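Local coordinates for N-alpha-acetyltransferase (Sulfolobus solfataricus P2, PDB 4R3L), which transfers an acetyl group from acetyl-CoA to the alpha-amino group of protein N-termini, preferring those that begin with serine, at residues D11-M19 with K101-A110. Numbering follows the deposited sequence.
Sequences DFTLRNARM and KGIATTLLEA. With COA (coenzyme A), chain C.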
loop_
_atom_site.group_PDB
_atom_site.type_symbol
_atom_site.label_atom_id
_atom_site.label_comp_id
_atom_site.label_asym_id
_atom_site.label_seq_id
_atom_site.Cartn_x
_atom_site.Cartn_y
_atom_site.Cartn_z
ATOM N N ASP A 11 -19.325 7.990 8.420
ATOM C CA ASP A 11 -19.110 6.670 7.832
ATOM C C ASP A 11 -18.422 6.749 6.474
ATOM O O ASP A 11 -18.624 7.709 5.720
ATOM C CB ASP A 11 -20.433 5.923 7.681
ATOM C CG ASP A 11 -20.869 5.258 8.969
ATOM O OD1 ASP A 11 -20.326 5.631 10.029
ATOM O OD2 ASP A 11 -21.748 4.367 8.924
ATOM N N PHE A 12 -17.622 5.731 6.168
ATOM C CA PHE A 12 -16.985 5.616 4.863
ATOM C C PHE A 12 -17.374 4.306 4.201
ATOM O O PHE A 12 -17.883 3.397 4.853
ATOM C CB PHE A 12 -15.463 5.707 4.988
ATOM C CG PHE A 12 -14.836 4.550 5.727
ATOM C CD1 PHE A 12 -14.369 3.433 5.034
ATOM C CD2 PHE A 12 -14.686 4.591 7.098
ATOM C CE1 PHE A 12 -13.779 2.364 5.717
ATOM C CE2 PHE A 12 -14.088 3.541 7.783
ATOM C CZ PHE A 12 -13.644 2.419 7.093
ATOM N N THR A 13 -17.138 4.219 2.898
ATOM C CA THR A 13 -17.300 2.982 2.165
ATOM C C THR A 13 -16.008 2.742 1.385
ATOM O O THR A 13 -15.216 3.653 1.236
ATOM C CB THR A 13 -18.490 3.036 1.199
ATOM O OG1 THR A 13 -18.314 4.120 0.278
ATOM C CG2 THR A 13 -19.791 3.260 1.963
ATOM N N LEU A 14 -15.811 1.526 0.896
ATOM C CA LEU A 14 -14.675 1.225 0.021
ATOM C C LEU A 14 -15.193 0.785 -1.313
ATOM O O LEU A 14 -16.241 0.147 -1.386
ATOM C CB LEU A 14 -13.795 0.105 0.585
ATOM C CG LEU A 14 -13.192 0.243 1.977
ATOM C CD1 LEU A 14 -12.238 -0.945 2.256
ATOM C CD2 LEU A 14 -12.476 1.549 2.127
ATOM N N ARG A 15 -14.445 1.087 -2.366
ATOM C CA ARG A 15 -14.679 0.468 -3.650
ATOM C C ARG A 15 -13.377 0.446 -4.451
ATOM O O ARG A 15 -12.388 1.100 -4.090
ATOM C CB ARG A 15 -15.773 1.207 -4.422
ATOM C CG ARG A 15 -15.468 2.663 -4.671
ATOM C CD ARG A 15 -16.455 3.248 -5.670
ATOM N NE ARG A 15 -16.252 4.682 -5.852
ATOM C CZ ARG A 15 -15.245 5.205 -6.547
ATOM N NH1 ARG A 15 -14.345 4.404 -7.110
ATOM N NH2 ARG A 15 -15.134 6.520 -6.671
ATOM N N ASN A 16 -13.351 -0.342 -5.508
ATOM C CA ASN A 16 -12.193 -0.281 -6.398
ATOM C C ASN A 16 -12.025 1.116 -7.003
ATOM O O ASN A 16 -13.012 1.829 -7.289
ATOM C CB ASN A 16 -12.315 -1.351 -7.483
ATOM C CG ASN A 16 -12.057 -2.744 -6.947
ATOM O OD1 ASN A 16 -12.984 -3.490 -6.640
ATOM N ND2 ASN A 16 -10.790 -3.096 -6.818
ATOM N N ALA A 17 -10.769 1.532 -7.155
ATOM C CA ALA A 17 -10.476 2.800 -7.787
ATOM C C ALA A 17 -10.879 2.793 -9.254
ATOM O O ALA A 17 -10.838 1.745 -9.907
ATOM C CB ALA A 17 -8.988 3.117 -7.655
ATOM N N ARG A 18 -11.228 3.971 -9.764
ATOM C CA ARG A 18 -11.558 4.169 -11.180
ATOM C C ARG A 18 -10.735 5.324 -11.731
ATOM O O ARG A 18 -10.233 6.135 -10.956
ATOM C CB ARG A 18 -13.056 4.450 -11.349
ATOM C CG ARG A 18 -13.960 3.360 -10.744
ATOM C CD ARG A 18 -15.438 3.749 -10.829
ATOM N NE ARG A 18 -15.669 5.107 -10.338
ATOM C CZ ARG A 18 -16.805 5.777 -10.503
ATOM N NH1 ARG A 18 -17.819 5.215 -11.151
ATOM N NH2 ARG A 18 -16.929 7.011 -10.025
ATOM N N MET A 19 -10.630 5.431 -13.056
ATOM C CA MET A 19 -9.808 6.485 -13.660
ATOM C C MET A 19 -10.164 7.872 -13.144
ATOM O O MET A 19 -9.288 8.698 -12.913
ATOM C CB MET A 19 -9.934 6.454 -15.184
ATOM C CG MET A 19 -9.187 5.307 -15.814
ATOM S SD MET A 19 -7.396 5.520 -15.699
ATOM C CE MET A 19 -7.169 6.966 -16.753
ATOM N N LYS A 101 -10.167 5.842 12.048
ATOM C CA LYS A 101 -11.508 5.307 11.845
ATOM C C LYS A 101 -11.476 3.879 11.307
ATOM O O LYS A 101 -12.526 3.261 11.113
ATOM C CB LYS A 101 -12.298 6.214 10.905
ATOM C CG LYS A 101 -12.462 7.634 11.429
ATOM C CD LYS A 101 -12.964 8.577 10.346
ATOM C CE LYS A 101 -14.313 8.152 9.773
ATOM N NZ LYS A 101 -15.470 8.525 10.638
ATOM N N GLY A 102 -10.272 3.350 11.080
ATOM C CA GLY A 102 -10.123 2.024 10.508
ATOM C C GLY A 102 -10.001 2.008 8.982
ATOM O O GLY A 102 -10.048 0.943 8.371
ATOM N N ILE A 103 -9.866 3.179 8.365
ATOM C CA ILE A 103 -9.824 3.238 6.907
ATOM C C ILE A 103 -8.606 2.491 6.363
ATOM O O ILE A 103 -8.735 1.669 5.447
ATOM C CB ILE A 103 -9.823 4.681 6.382
ATOM C CG1 ILE A 103 -11.209 5.309 6.601
ATOM C CG2 ILE A 103 -9.466 4.706 4.885
ATOM C CD1 ILE A 103 -11.297 6.781 6.280
ATOM N N ALA A 104 -7.428 2.762 6.917
ATOM C CA ALA A 104 -6.222 2.111 6.381
ATOM C C ALA A 104 -6.305 0.611 6.612
ATOM O O ALA A 104 -5.915 -0.187 5.762
ATOM C CB ALA A 104 -4.962 2.678 7.010
ATOM N N THR A 105 -6.842 0.219 7.766
ATOM C CA THR A 105 -6.988 -1.201 8.045
ATOM C C THR A 105 -7.877 -1.869 7.022
ATOM O O THR A 105 -7.564 -2.959 6.551
ATOM C CB THR A 105 -7.563 -1.451 9.464
ATOM O OG1 THR A 105 -6.612 -1.002 10.432
ATOM C CG2 THR A 105 -7.817 -2.931 9.673
ATOM N N THR A 106 -8.985 -1.227 6.656
ATOM C CA THR A 106 -9.887 -1.876 5.726
ATOM C C THR A 106 -9.345 -1.802 4.294
ATOM O O THR A 106 -9.562 -2.722 3.514
ATOM C CB THR A 106 -11.302 -1.268 5.784
ATOM O OG1 THR A 106 -11.252 0.125 5.435
ATOM C CG2 THR A 106 -11.880 -1.435 7.196
ATOM N N LEU A 107 -8.638 -0.726 3.959
ATOM C CA LEU A 107 -7.986 -0.666 2.636
ATOM C C LEU A 107 -7.004 -1.836 2.475
ATOM O O LEU A 107 -6.971 -2.513 1.439
ATOM C CB LEU A 107 -7.252 0.673 2.430
ATOM C CG LEU A 107 -8.138 1.895 2.150
ATOM C CD1 LEU A 107 -7.341 3.194 2.250
ATOM C CD2 LEU A 107 -8.804 1.782 0.777
ATOM N N LEU A 108 -6.181 -2.061 3.495
ATOM C CA LEU A 108 -5.216 -3.161 3.452
ATOM C C LEU A 108 -5.902 -4.514 3.371
ATOM O O LEU A 108 -5.450 -5.387 2.646
ATOM C CB LEU A 108 -4.289 -3.130 4.669
ATOM C CG LEU A 108 -3.135 -2.132 4.627
ATOM C CD1 LEU A 108 -2.707 -1.732 6.027
ATOM C CD2 LEU A 108 -1.950 -2.745 3.856
ATOM N N GLU A 109 -6.991 -4.703 4.118
ATOM C CA GLU A 109 -7.666 -5.989 4.072
ATOM C C GLU A 109 -8.213 -6.265 2.687
ATOM O O GLU A 109 -8.124 -7.389 2.191
ATOM C CB GLU A 109 -8.802 -6.063 5.096
ATOM C CG GLU A 109 -9.372 -7.484 5.264
ATOM C CD GLU A 109 -10.498 -7.844 4.279
ATOM O OE1 GLU A 109 -11.003 -6.961 3.551
ATOM O OE2 GLU A 109 -10.893 -9.036 4.246
ATOM N N ALA A 110 -8.781 -5.236 2.069
ATOM C CA ALA A 110 -9.391 -5.396 0.758
ATOM C C ALA A 110 -8.326 -5.704 -0.286
ATOM O O ALA A 110 -8.500 -6.595 -1.131
ATOM C CB ALA A 110 -10.168 -4.133 0.368
HETATM N N1A COA C . -0.515 6.342 16.584
HETATM C C2A COA C . -0.533 5.092 17.091
HETATM N N3A COA C . -1.156 4.101 16.450
HETATM C C4A COA C . -1.795 4.334 15.262
HETATM C C5A COA C . -1.798 5.609 14.715
HETATM C C6A COA C . -1.134 6.630 15.412
HETATM N N6A COA C . -1.109 7.985 14.872
HETATM N N7A COA C . -2.510 5.547 13.523
HETATM C C8A COA C . -2.932 4.262 13.357
HETATM N N9A COA C . -2.500 3.517 14.394
HETATM C C1B COA C . -2.753 2.084 14.620
HETATM C C2B COA C . -3.692 1.910 15.748
HETATM O O2B COA C . -3.470 0.704 16.387
HETATM C C3B COA C . -4.974 1.847 15.085
HETATM O O3B COA C . -5.890 1.275 15.932
HETATM P P3B COA C . -6.831 2.196 16.784
HETATM O O7A COA C . -8.015 1.389 17.314
HETATM O O8A COA C . -7.344 3.289 15.932
HETATM O O9A COA C . -6.061 2.778 17.930
HETATM C C4B COA C . -4.655 0.988 13.931
HETATM O O4B COA C . -3.398 1.449 13.501
HETATM C C5B COA C . -5.613 1.163 12.829
HETATM O O5B COA C . -5.489 2.400 12.186
HETATM P P1A COA C . -6.427 2.932 11.032
HETATM O O1A COA C . -7.526 3.802 11.580
HETATM O O2A COA C . -6.941 1.794 10.250
HETATM O O3A COA C . -5.422 3.846 10.193
HETATM P P2A COA C . -5.762 5.225 9.508
HETATM O O4A COA C . -5.818 6.364 10.514
HETATM O O5A COA C . -7.022 5.119 8.709
HETATM O O6A COA C . -4.560 5.535 8.486
HETATM C CBP COA C . -2.197 5.849 7.960
HETATM C CCP COA C . -3.281 5.160 8.843
HETATM C CDP COA C . -0.832 5.461 8.463
HETATM C CEP COA C . -2.398 5.359 6.528
HETATM C CAP COA C . -2.454 7.334 8.085
HETATM O OAP COA C . -2.020 7.876 9.335
HETATM C C9P COA C . -1.797 8.184 7.015
HETATM O O9P COA C . -2.356 8.358 5.900
HETATM N N8P COA C . -0.530 8.848 7.238
HETATM C C7P COA C . 0.133 9.675 6.234
HETATM C C6P COA C . 0.532 8.886 4.953
HETATM C C5P COA C . 1.346 7.633 5.267
HETATM O O5P COA C . 2.314 7.732 6.064
HETATM N N4P COA C . 0.981 6.348 4.667
HETATM C C3P COA C . 1.744 5.155 4.976
HETATM C C2P COA C . 3.177 5.069 4.465
HETATM S S1P COA C . 3.968 3.492 4.455
#
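The ring of Phe12 lies flat against an aliphatic carbon at the start of the coenzyme-binding helix: CG1 of Ile103 sits over its centre, 3.5 Å from the centroid and 11° off the ring normal, a CH-pi contact. Two oxygens meet the same ring at its edge, OG1 of Thr106 3.4 Å from CE1 and the carbonyl O of Lys101 3.7 Å from CE2. With CG between the backbone N and the carbonyl carbon (chi1 66°), the ring reaches across to the helix. Thr106 is turned likewise, which lets OG1 donate back to Ile103 O at 3.0 Å, an oxygen that also accepts from Leu107 N. Both methyls of Leu14 lean on Thr106 OG1; CD1 also comes within 3.4 Å of Thr106 O and meets Ala110 CB, while CD2 touches CD2 of Leu107 at 3.9 Å. Cutting Phe12 back to alanine would remove the ring, probably leaving Ile103 CG1 without its aromatic partner and a gap between the N-terminal segment and the first helical turn. On the helix side, Gly102 N, Ala104 N and Thr105 N, with Thr105 OG1, grip the pyrophosphate of coenzyme A; Gly102 N reaches O1A at 2.8 Å. The axes of strand 13-16, antiparallel to 54-58, and helix segment 103-110 come within 9.7 Å, 33° from parallel; Phe12 and Leu14, two residues apart, both point toward the helix. This is the GNAT fold, its first strand packed on the helix whose N-terminal turn and preceding loop contribute backbone N-H groups to the pyrophosphate-binding site for acetyl-CoA.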